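Local coordinates for protein xylan esterase 1 (Thermoanaerobacterium sp. 'JW/SL YS485', PDB 3FCY) that probably removes acetyl groups from acetylated xylan, and perhaps from cephalosporin C, as a family CE7 carbohydrate esterase with an alpha/beta hydrolase fold, at residues Leu111-Gly116 with Asn125-Tyr130; Thr136-Asp141 with Gly189-Met194; Asp236-Trp241 with Glu265-Val270. All coordinates share one frame; numbering follows the deposited sequence.

In the fold
Contacts 1 and 2 are neighbours in the alpha/beta hydrolase sheet, their centres about 11 Å apart, and meet where strands 108-114 and 136-140 run side by side; a probable hydrogen bond joins Arg113 N to Val138 O at 2.7 Å. Contact 1 builds on one face of this strand pair and contact 2 on the other. The side chain of Arg113 is close to, but not in contact with, the probable nucleophile elbow around Ser208, while that of Tyr130 is about 13 Å from the bound calcium ion. Contact 3, between two helices, is on the other side of the chain's centre, about 33 Å from contact 1 and about 34 Å from contact 2, centre to centre.

Contact 1. Residues Leu111-Gly116 with Asn125-Tyr130; sequences LIRFHG and NDKLNY
A methyl group of Leu111 sits squarely on the ring of Tyr130: CD2 lies 3.6 Å from the ring centroid and only 10° off the normal, a CH-pi contact over one face. With CG of Leu111 anti to the backbone N (chi1 169°), the branch is carried out from the strand to that face. Two residues further on, Arg113 sends an extended chain over the same side of the sheet. Its CD packs against CD of Lys127 at 3.8 Å, and NH2 approaches Tyr130 CE1 obliquely at 4.2 Å. Water 1 links Arg113 NE to Asn129: it accepts from NE at 2.8 Å and probably donates to Asn129 OD1, also at 2.8 Å. Strand 108-114, the short helix 128-131 and strand 136-140 form a beta-alpha-beta unit of the hydrolase sheet, and this contact sets the 3-10 turn and the start of the short helix against the first strand. Met341 of helix 333-342 touches both Leu111 and Tyr130. Lys127, bent at chi2 and chi4, uses its aliphatic part for Arg113, while its NZ bonds to the carbonyl oxygens of Ser121 and Asp123 and forms a salt bridge with Asp126 OD1 at 3.0 Å.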
loop_
_atom_site.group_PDB
_atom_site.type_symbol
_atom_site.label_atom_id
_atom_site.label_comp_id
_atom_site.label_asym_id
_atom_site.label_seq_id
_atom_site.Cartn_x
_atom_site.Cartn_y
_atom_site.Cartn_z
ATOM N N LEU A 111 12.189 -38.720 -9.361
ATOM C CA LEU A 111 11.282 -37.595 -9.210
ATOM C C LEU A 111 11.775 -36.462 -10.098
ATOM O O LEU A 111 12.970 -36.165 -10.121
ATOM C CB LEU A 111 11.246 -37.120 -7.753
ATOM C CG LEU A 111 10.530 -35.779 -7.494
ATOM C CD1 LEU A 111 9.031 -35.927 -7.721
ATOM C CD2 LEU A 111 10.793 -35.327 -6.063
ATOM N N ILE A 112 10.859 -35.842 -10.835
ATOM C CA ILE A 112 11.213 -34.717 -11.692
ATOM C C ILE A 112 10.485 -33.478 -11.167
ATOM O O ILE A 112 9.254 -33.424 -11.164
ATOM C CB ILE A 112 10.791 -34.947 -13.160
ATOM C CG1 ILE A 112 11.388 -36.256 -13.685
ATOM C CG2 ILE A 112 11.282 -33.784 -14.021
ATOM C CD1 ILE A 112 10.910 -36.627 -15.092
ATOM N N ARG A 113 11.250 -32.492 -10.708
ATOM C CA ARG A 113 10.666 -31.262 -10.184
ATOM C C ARG A 113 10.646 -30.152 -11.228
ATOM O O ARG A 113 11.565 -30.025 -12.041
ATOM C CB ARG A 113 11.448 -30.772 -8.957
ATOM C CG ARG A 113 11.062 -31.415 -7.638
ATOM C CD ARG A 113 11.896 -30.809 -6.509
ATOM N NE ARG A 113 11.381 -31.121 -5.176
ATOM C CZ ARG A 113 10.243 -30.641 -4.678
ATOM N NH1 ARG A 113 9.488 -29.822 -5.402
ATOM N NH2 ARG A 113 9.865 -30.966 -3.448
ATOM N N PHE A 114 9.582 -29.356 -11.193
ATOM C CA PHE A 114 9.412 -28.222 -12.095
ATOM C C PHE A 114 9.247 -26.990 -11.207
ATOM O O PHE A 114 8.613 -27.060 -10.152
ATOM C CB PHE A 114 8.198 -28.459 -12.994
ATOM C CG PHE A 114 8.359 -29.648 -13.907
ATOM C CD1 PHE A 114 9.401 -29.689 -14.835
ATOM C CD2 PHE A 114 7.494 -30.737 -13.821
ATOM C CE1 PHE A 114 9.582 -30.798 -15.667
ATOM C CE2 PHE A 114 7.663 -31.857 -14.652
ATOM C CZ PHE A 114 8.710 -31.886 -15.574
ATOM N N HIS A 115 9.813 -25.865 -11.630
ATOM C CA HIS A 115 9.790 -24.657 -10.812
ATOM C C HIS A 115 8.753 -23.589 -11.125
ATOM O O HIS A 115 8.064 -23.632 -12.150
ATOM C CB HIS A 115 11.181 -24.019 -10.832
ATOM C CG HIS A 115 11.572 -23.473 -12.172
ATOM N ND1 HIS A 115 10.994 -22.342 -12.709
ATOM C CD2 HIS A 115 12.461 -23.916 -13.093
ATOM C CE1 HIS A 115 11.510 -22.114 -13.905
ATOM N NE2 HIS A 115 12.402 -23.054 -14.162
ATOM N N GLY A 116 8.672 -22.621 -10.215
ATOM C CA GLY A 116 7.742 -21.518 -10.342
ATOM C C GLY A 116 8.094 -20.536 -11.448
ATOM O O GLY A 116 9.213 -20.519 -11.961
ATOM N N ASN A 125 21.156 -28.905 -2.620
ATOM C CA ASN A 125 20.915 -29.488 -1.304
ATOM C C ASN A 125 19.492 -29.882 -0.921
ATOM O O ASN A 125 19.287 -30.968 -0.386
ATOM C CB ASN A 125 21.519 -28.578 -0.222
ATOM C CG ASN A 125 20.540 -27.546 0.289
ATOM O OD1 ASN A 125 19.733 -27.832 1.170
ATOM N ND2 ASN A 125 20.596 -26.339 -0.269
ATOM N N ASP A 126 18.511 -29.028 -1.194
ATOM C CA ASP A 126 17.137 -29.341 -0.817
ATOM C C ASP A 126 16.465 -30.392 -1.700
ATOM O O ASP A 126 15.311 -30.760 -1.472
ATOM C CB ASP A 126 16.295 -28.058 -0.761
ATOM C CG ASP A 126 16.270 -27.313 -2.078
ATOM O OD1 ASP A 126 15.588 -27.781 -3.017
ATOM O OD2 ASP A 126 16.940 -26.260 -2.171
ATOM N N LYS A 127 17.188 -30.878 -2.708
ATOM C CA LYS A 127 16.661 -31.919 -3.584
ATOM C C LYS A 127 17.074 -33.260 -2.981
ATOM O O LYS A 127 16.536 -34.311 -3.336
ATOM C CB LYS A 127 17.255 -31.812 -4.997
ATOM C CG LYS A 127 17.023 -30.481 -5.712
ATOM C CD LYS A 127 15.541 -30.169 -5.873
ATOM C CE LYS A 127 15.323 -28.854 -6.624
ATOM N NZ LYS A 127 15.976 -27.692 -5.951
ATOM N N LEU A 128 18.028 -33.209 -2.055
ATOM C CA LEU A 128 18.553 -34.412 -1.419
ATOM C C LEU A 128 17.606 -35.121 -0.457
ATOM O O LEU A 128 17.890 -36.238 -0.026
ATOM C CB LEU A 128 19.866 -34.091 -0.696
ATOM C CG LEU A 128 20.998 -33.563 -1.584
ATOM C CD1 LEU A 128 22.208 -33.214 -0.718
ATOM C CD2 LEU A 128 21.360 -34.616 -2.639
ATOM N N ASN A 129 16.490 -34.491 -0.110
ATOM C CA ASN A 129 15.554 -35.144 0.796
ATOM C C ASN A 129 14.991 -36.396 0.123
ATOM O O ASN A 129 14.768 -37.410 0.781
ATOM C CB ASN A 129 14.434 -34.180 1.218
ATOM C CG ASN A 129 13.622 -33.664 0.048
ATOM O OD1 ASN A 129 14.132 -33.498 -1.057
ATOM N ND2 ASN A 129 12.350 -33.381 0.296
ATOM N N TYR A 130 14.779 -36.338 -1.190
ATOM C CA TYR A 130 14.283 -37.513 -1.901
ATOM C C TYR A 130 15.429 -38.464 -2.246
ATOM O O TYR A 130 15.218 -39.668 -2.407
ATOM C CB TYR A 130 13.522 -37.116 -3.170
ATOM C CG TYR A 130 12.102 -36.688 -2.883
ATOM C CD1 TYR A 130 11.806 -35.366 -2.544
ATOM C CD2 TYR A 130 11.059 -37.616 -2.906
ATOM C CE1 TYR A 130 10.505 -34.977 -2.233
ATOM C CE2 TYR A 130 9.754 -37.241 -2.596
ATOM C CZ TYR A 130 9.485 -35.917 -2.261
ATOM O OH TYR A 130 8.199 -35.529 -1.968
HETATM O O HOH W 1 12.813 -31.766 -2.805
#

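Contact 2. Residues Thr136-Asp141 with Gly189-Met194; sequences TVVAMD and GIVMNM
Val138 and Val191 mark the closest approach of the two backbones, their CA atoms 8.1 Å apart, a separation bridged by side chains alone. Residues 136-140 are extended as a strand, whereas 189-192 form the last turn of helix 176-192. The chain then leaves the helix through Asn193, whose N bonds to Ile190 O at 3.1 Å, and Met194, whose N bonds to Val191 O at 3.0 Å. This turn brings Val191 and Met194 onto the same side, facing the strand.

The contact is wholly apolar. CG2 of Val138 meets CG2 of Val191 at 3.9 Å, methyl to methyl, and the two valines point opposite ways as they pass. In both valines CG1 is anti to the backbone N (chi1 -178° in Val138 and 168° in Val191), and the branch beside the N makes the contact. Met194 reaches out with a nearly extended chain, and its end runs along the strand: SD comes to 4.3 Å from Thr136 CG2, and CE to 4.4 Å from Val138 CG2, both loose contacts. Thr136 thus gives its methyl to the methionine, while its hydroxyl OG1 is bonded to Glu196. All four side chains are buried. Ala110 and Ile112 of the neighbouring strand 108-114 also touch Val191, and Tyr99 of strand 94-102 touches Met194, which extends the apolar layer to either side of strand 136-140.

Helix 176-192 lies in the long crossover from strand 136-140 to the parallel strand 202-207, which carries the chain to the probable nucleophile elbow. Strand 108-114 runs between these two in the sheet, and the helix covers one face of it, as helices do in the alpha/beta hydrolase fold.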
loop_
_atom_site.group_PDB
_atom_site.type_symbol
_atom_site.label_atom_id
_atom_site.label_comp_id
_atom_site.label_asym_id
_atom_site.label_seq_id
_atom_site.Cartn_x
_atom_site.Cartn_y
_atom_site.Cartn_z
ATOM N N THR A 136 16.247 -40.909 -7.722
ATOM C CA THR A 136 17.119 -40.156 -8.605
ATOM C C THR A 136 16.253 -38.899 -8.672
ATOM O O THR A 136 15.026 -39.004 -8.768
ATOM C CB THR A 136 17.222 -40.778 -10.017
ATOM O OG1 THR A 136 18.333 -41.676 -10.057
ATOM C CG2 THR A 136 17.427 -39.692 -11.079
ATOM N N VAL A 137 16.861 -37.719 -8.579
ATOM C CA VAL A 137 16.080 -36.485 -8.627
ATOM C C VAL A 137 16.544 -35.572 -9.756
ATOM O O VAL A 137 17.740 -35.313 -9.909
ATOM C CB VAL A 137 16.163 -35.704 -7.286
ATOM C CG1 VAL A 137 15.351 -34.404 -7.377
ATOM C CG2 VAL A 137 15.638 -36.572 -6.147
ATOM N N VAL A 138 15.582 -35.093 -10.538
ATOM C CA VAL A 138 15.859 -34.205 -11.662
ATOM C C VAL A 138 15.011 -32.941 -11.518
ATOM O O VAL A 138 13.834 -33.016 -11.177
ATOM C CB VAL A 138 15.517 -34.892 -13.010
ATOM C CG1 VAL A 138 15.851 -33.966 -14.174
ATOM C CG2 VAL A 138 16.289 -36.202 -13.138
ATOM N N ALA A 139 15.621 -31.784 -11.762
ATOM C CA ALA A 139 14.921 -30.501 -11.671
ATOM C C ALA A 139 15.242 -29.699 -12.928
ATOM O O ALA A 139 16.362 -29.215 -13.095
ATOM C CB ALA A 139 15.370 -29.742 -10.427
ATOM N N MET A 140 14.247 -29.560 -13.799
ATOM C CA MET A 140 14.397 -28.860 -15.075
ATOM C C MET A 140 14.240 -27.345 -14.998
ATOM O O MET A 140 13.447 -26.829 -14.205
ATOM C CB MET A 140 13.372 -29.405 -16.076
ATOM C CG MET A 140 13.516 -28.877 -17.501
ATOM S SD MET A 140 12.065 -29.248 -18.525
ATOM C CE MET A 140 11.077 -27.766 -18.246
ATOM N N ASP A 141 15.006 -26.638 -15.824
ATOM C CA ASP A 141 14.911 -25.184 -15.897
ATOM C C ASP A 141 14.029 -24.889 -17.100
ATOM O O ASP A 141 14.195 -25.501 -18.160
ATOM C CB ASP A 141 16.280 -24.530 -16.114
ATOM C CG ASP A 141 17.123 -24.496 -14.855
ATOM O OD1 ASP A 141 16.543 -24.504 -13.746
ATOM O OD2 ASP A 141 18.366 -24.437 -14.978
ATOM N N GLY A 189 10.811 -38.843 -20.653
ATOM C CA GLY A 189 11.234 -40.005 -21.417
ATOM C C GLY A 189 12.717 -40.262 -21.242
ATOM O O GLY A 189 13.154 -41.412 -21.159
ATOM N N ILE A 190 13.495 -39.186 -21.184
ATOM C CA ILE A 190 14.935 -39.306 -21.005
ATOM C C ILE A 190 15.209 -39.909 -19.631
ATOM O O ILE A 190 16.059 -40.785 -19.483
ATOM C CB ILE A 190 15.627 -37.922 -21.112
ATOM C CG1 ILE A 190 15.595 -37.437 -22.566
ATOM C CG2 ILE A 190 17.057 -38.001 -20.598
ATOM C CD1 ILE A 190 16.159 -36.033 -22.768
ATOM N N VAL A 191 14.481 -39.435 -18.626
ATOM C CA VAL A 191 14.648 -39.935 -17.268
ATOM C C VAL A 191 14.293 -41.416 -17.209
ATOM O O VAL A 191 14.991 -42.202 -16.575
ATOM C CB VAL A 191 13.755 -39.154 -16.280
ATOM C CG1 VAL A 191 13.714 -39.864 -14.934
ATOM C CG2 VAL A 191 14.289 -37.731 -16.120
ATOM N N MET A 192 13.206 -41.788 -17.882
ATOM C CA MET A 192 12.758 -43.176 -17.909
ATOM C C MET A 192 13.766 -44.096 -18.614
ATOM O O MET A 192 13.719 -45.318 -18.447
ATOM C CB MET A 192 11.380 -43.271 -18.583
ATOM C CG MET A 192 10.255 -42.615 -17.781
ATOM S SD MET A 192 8.651 -42.557 -18.637
ATOM C CE MET A 192 7.569 -41.978 -17.327
ATOM N N ASN A 193 14.676 -43.513 -19.392
ATOM C CA ASN A 193 15.690 -44.301 -20.092
ATOM C C ASN A 193 17.014 -44.356 -19.339
ATOM O O ASN A 193 17.962 -44.983 -19.805
ATOM C CB ASN A 193 15.952 -43.755 -21.504
ATOM C CG ASN A 193 14.951 -44.264 -22.523
ATOM O OD1 ASN A 193 14.551 -45.428 -22.487
ATOM N ND2 ASN A 193 14.554 -43.399 -23.452
ATOM N N MET A 194 17.090 -43.696 -18.188
ATOM C CA MET A 194 18.325 -43.717 -17.412
ATOM C C MET A 194 18.511 -45.136 -16.876
ATOM O O MET A 194 17.546 -45.797 -16.492
ATOM C CB MET A 194 18.260 -42.715 -16.254
ATOM C CG MET A 194 18.071 -41.263 -16.687
ATOM S SD MET A 194 17.947 -40.105 -15.292
ATOM C CE MET A 194 18.563 -38.581 -16.047
#

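Contact 3. Residues Asp236-Trp241 with Glu265-Val270; sequences DYKRVW and ERENEV
Lys238 NZ is held by a salt bridge to Asp242 and by water 2, to which it donates at 2.8 Å; the same water donates in turn to Glu267 OE2, also at 2.8 Å. NZ and OE2 themselves are 4.0 Å apart, too far for a salt bridge. The bend at chi2 (74°) of Lys238 carries CE to 3.6 Å from Glu267 OE2, and that at chi4 sets the direction of NZ. The other carboxylate oxygen, OE1, takes a hydrogen bond from His264 ND1 and lies 3.7 Å from Trp241 CH2, the carboxylate turned 58° from the indole plane. Helices 237-242 and 267-274 belong to the helical connection between strands 226-230 and 289-295 of the hydrolase sheet, and Phe271 touches Tyr237 and Lys238. Glu267 opens the first turn of its helix, where the helix dipole would probably favour its negative charge. Trp241 also faces a neighbouring copy of the protein: NE1 bonds to Asp324 of the third subunit, and Pro323 of that subunit packs on the indole. Cutting this residue back to an alanine would probably cost that Asp324 its bond from the indole N-H and open a gap beside the Glu267 carboxylate.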
loop_
_atom_site.group_PDB
_atom_site.type_symbol
_atom_site.label_atom_id
_atom_site.label_comp_id
_atom_site.label_asym_id
_atom_site.label_seq_id
_atom_site.Cartn_x
_atom_site.Cartn_y
_atom_site.Cartn_z
ATOM N N ASP A 236 -7.248 -22.666 -16.953
ATOM C CA ASP A 236 -8.512 -21.943 -17.042
ATOM C C ASP A 236 -8.324 -20.424 -17.144
ATOM O O ASP A 236 -8.906 -19.664 -16.373
ATOM C CB ASP A 236 -9.321 -22.306 -15.793
ATOM C CG ASP A 236 -10.813 -22.159 -15.981
ATOM O OD1 ASP A 236 -11.283 -21.994 -17.124
ATOM O OD2 ASP A 236 -11.518 -22.226 -14.957
ATOM N N TYR A 237 -7.520 -19.992 -18.111
ATOM C CA TYR A 237 -7.228 -18.571 -18.316
ATOM C C TYR A 237 -8.439 -17.639 -18.266
ATOM O O TYR A 237 -8.444 -16.677 -17.504
ATOM C CB TYR A 237 -6.483 -18.389 -19.643
ATOM C CG TYR A 237 -5.174 -19.152 -19.697
ATOM C CD1 TYR A 237 -4.101 -18.803 -18.871
ATOM C CD2 TYR A 237 -5.016 -20.239 -20.554
ATOM C CE1 TYR A 237 -2.905 -19.525 -18.900
ATOM C CE2 TYR A 237 -3.829 -20.964 -20.592
ATOM C CZ TYR A 237 -2.781 -20.604 -19.765
ATOM O OH TYR A 237 -1.620 -21.334 -19.809
ATOM N N LYS A 238 -9.460 -17.928 -19.069
ATOM C CA LYS A 238 -10.670 -17.103 -19.115
ATOM C C LYS A 238 -11.286 -16.864 -17.733
ATOM O O LYS A 238 -11.767 -15.763 -17.436
ATOM C CB LYS A 238 -11.704 -17.757 -20.038
ATOM C CG LYS A 238 -13.042 -17.010 -20.178
ATOM C CD LYS A 238 -12.924 -15.762 -21.041
ATOM C CE LYS A 238 -14.290 -15.291 -21.557
ATOM N NZ LYS A 238 -15.266 -14.945 -20.479
ATOM N N ARG A 239 -11.277 -17.893 -16.890
ATOM C CA ARG A 239 -11.832 -17.778 -15.545
ATOM C C ARG A 239 -11.087 -16.709 -14.749
ATOM O O ARG A 239 -11.701 -15.881 -14.077
ATOM C CB ARG A 239 -11.740 -19.121 -14.815
ATOM C CG ARG A 239 -12.190 -19.080 -13.364
ATOM C CD ARG A 239 -13.648 -18.660 -13.223
ATOM N NE ARG A 239 -14.076 -18.719 -11.829
ATOM C CZ ARG A 239 -15.245 -18.274 -11.378
ATOM N NH1 ARG A 239 -16.122 -17.732 -12.215
ATOM N NH2 ARG A 239 -15.537 -18.365 -10.085
ATOM N N VAL A 240 -9.761 -16.739 -14.823
ATOM C CA VAL A 240 -8.937 -15.760 -14.117
ATOM C C VAL A 240 -9.348 -14.347 -14.535
ATOM O O VAL A 240 -9.507 -13.457 -13.699
ATOM C CB VAL A 240 -7.437 -15.949 -14.449
ATOM C CG1 VAL A 240 -6.604 -14.889 -13.731
ATOM C CG2 VAL A 240 -6.983 -17.346 -14.051
ATOM N N TRP A 241 -9.519 -14.151 -15.838
ATOM C CA TRP A 241 -9.898 -12.852 -16.368
ATOM C C TRP A 241 -11.296 -12.452 -15.896
ATOM O O TRP A 241 -11.526 -11.289 -15.548
ATOM C CB TRP A 241 -9.833 -12.870 -17.901
ATOM C CG TRP A 241 -10.270 -11.580 -18.528
ATOM C CD1 TRP A 241 -9.536 -10.433 -18.658
ATOM C CD2 TRP A 241 -11.574 -11.281 -19.033
ATOM N NE1 TRP A 241 -10.307 -9.433 -19.208
ATOM C CE2 TRP A 241 -11.564 -9.928 -19.448
ATOM C CE3 TRP A 241 -12.754 -12.024 -19.172
ATOM C CZ2 TRP A 241 -12.690 -9.302 -19.991
ATOM C CZ3 TRP A 241 -13.881 -11.397 -19.715
ATOM C CH2 TRP A 241 -13.836 -10.050 -20.117
ATOM N N GLU A 265 -12.435 -7.438 -29.347
ATOM C CA GLU A 265 -13.090 -7.858 -30.574
ATOM C C GLU A 265 -12.628 -9.254 -30.984
ATOM O O GLU A 265 -13.256 -9.899 -31.820
ATOM C CB GLU A 265 -12.795 -6.852 -31.690
ATOM C CG GLU A 265 -13.474 -5.507 -31.483
ATOM C CD GLU A 265 -13.116 -4.491 -32.552
ATOM O OE1 GLU A 265 -13.831 -3.471 -32.662
ATOM O OE2 GLU A 265 -12.118 -4.705 -33.272
ATOM N N ARG A 266 -11.533 -9.718 -30.385
ATOM C CA ARG A 266 -10.995 -11.044 -30.694
ATOM C C ARG A 266 -10.896 -11.898 -29.431
ATOM O O ARG A 266 -10.122 -12.848 -29.370
ATOM C CB ARG A 266 -9.608 -10.908 -31.334
ATOM C CG ARG A 266 -9.593 -10.039 -32.584
ATOM C CD ARG A 266 -8.208 -9.960 -33.202
ATOM N NE ARG A 266 -7.235 -9.302 -32.332
ATOM C CZ ARG A 266 -6.207 -9.915 -31.752
ATOM N NH1 ARG A 266 -6.009 -11.214 -31.941
ATOM N NH2 ARG A 266 -5.356 -9.221 -31.003
ATOM N N GLU A 267 -11.700 -11.557 -28.432
ATOM C CA GLU A 267 -11.700 -12.259 -27.154
ATOM C C GLU A 267 -11.807 -13.780 -27.242
ATOM O O GLU A 267 -10.947 -14.495 -26.724
ATOM C CB GLU A 267 -12.829 -11.723 -26.274
ATOM C CG GLU A 267 -12.887 -12.359 -24.898
ATOM C CD GLU A 267 -13.945 -11.727 -24.029
ATOM O OE1 GLU A 267 -13.835 -10.512 -23.759
ATOM O OE2 GLU A 267 -14.885 -12.441 -23.618
ATOM N N ASN A 268 -12.854 -14.279 -27.894
ATOM C CA ASN A 268 -13.037 -15.724 -28.005
ATOM C C ASN A 268 -11.874 -16.410 -28.711
ATOM O O ASN A 268 -11.459 -17.499 -28.313
ATOM C CB ASN A 268 -14.348 -16.058 -28.726
ATOM C CG ASN A 268 -14.641 -17.548 -28.722
ATOM O OD1 ASN A 268 -14.673 -18.181 -27.665
ATOM N ND2 ASN A 268 -14.852 -18.115 -29.901
ATOM N N GLU A 269 -11.342 -15.779 -29.752
ATOM C CA GLU A 269 -10.221 -16.361 -30.482
ATOM C C GLU A 269 -8.966 -16.382 -29.613
ATOM O O GLU A 269 -8.169 -17.316 -29.678
ATOM C CB GLU A 269 -9.925 -15.564 -31.751
ATOM C CG GLU A 269 -11.088 -15.440 -32.715
ATOM C CD GLU A 269 -10.669 -14.787 -34.019
ATOM O OE1 GLU A 269 -9.974 -13.746 -33.963
ATOM O OE2 GLU A 269 -11.034 -15.308 -35.096
ATOM N N VAL A 270 -8.788 -15.338 -28.811
ATOM C CA VAL A 270 -7.627 -15.250 -27.937
ATOM C C VAL A 270 -7.655 -16.351 -26.880
ATOM O O VAL A 270 -6.692 -17.104 -26.734
ATOM C CB VAL A 270 -7.559 -13.869 -27.240
ATOM C CG1 VAL A 270 -6.447 -13.857 -26.198
ATOM C CG2 VAL A 270 -7.307 -12.786 -28.279
HETATM O O HOH W 2 -16.813 -12.884 -21.663
#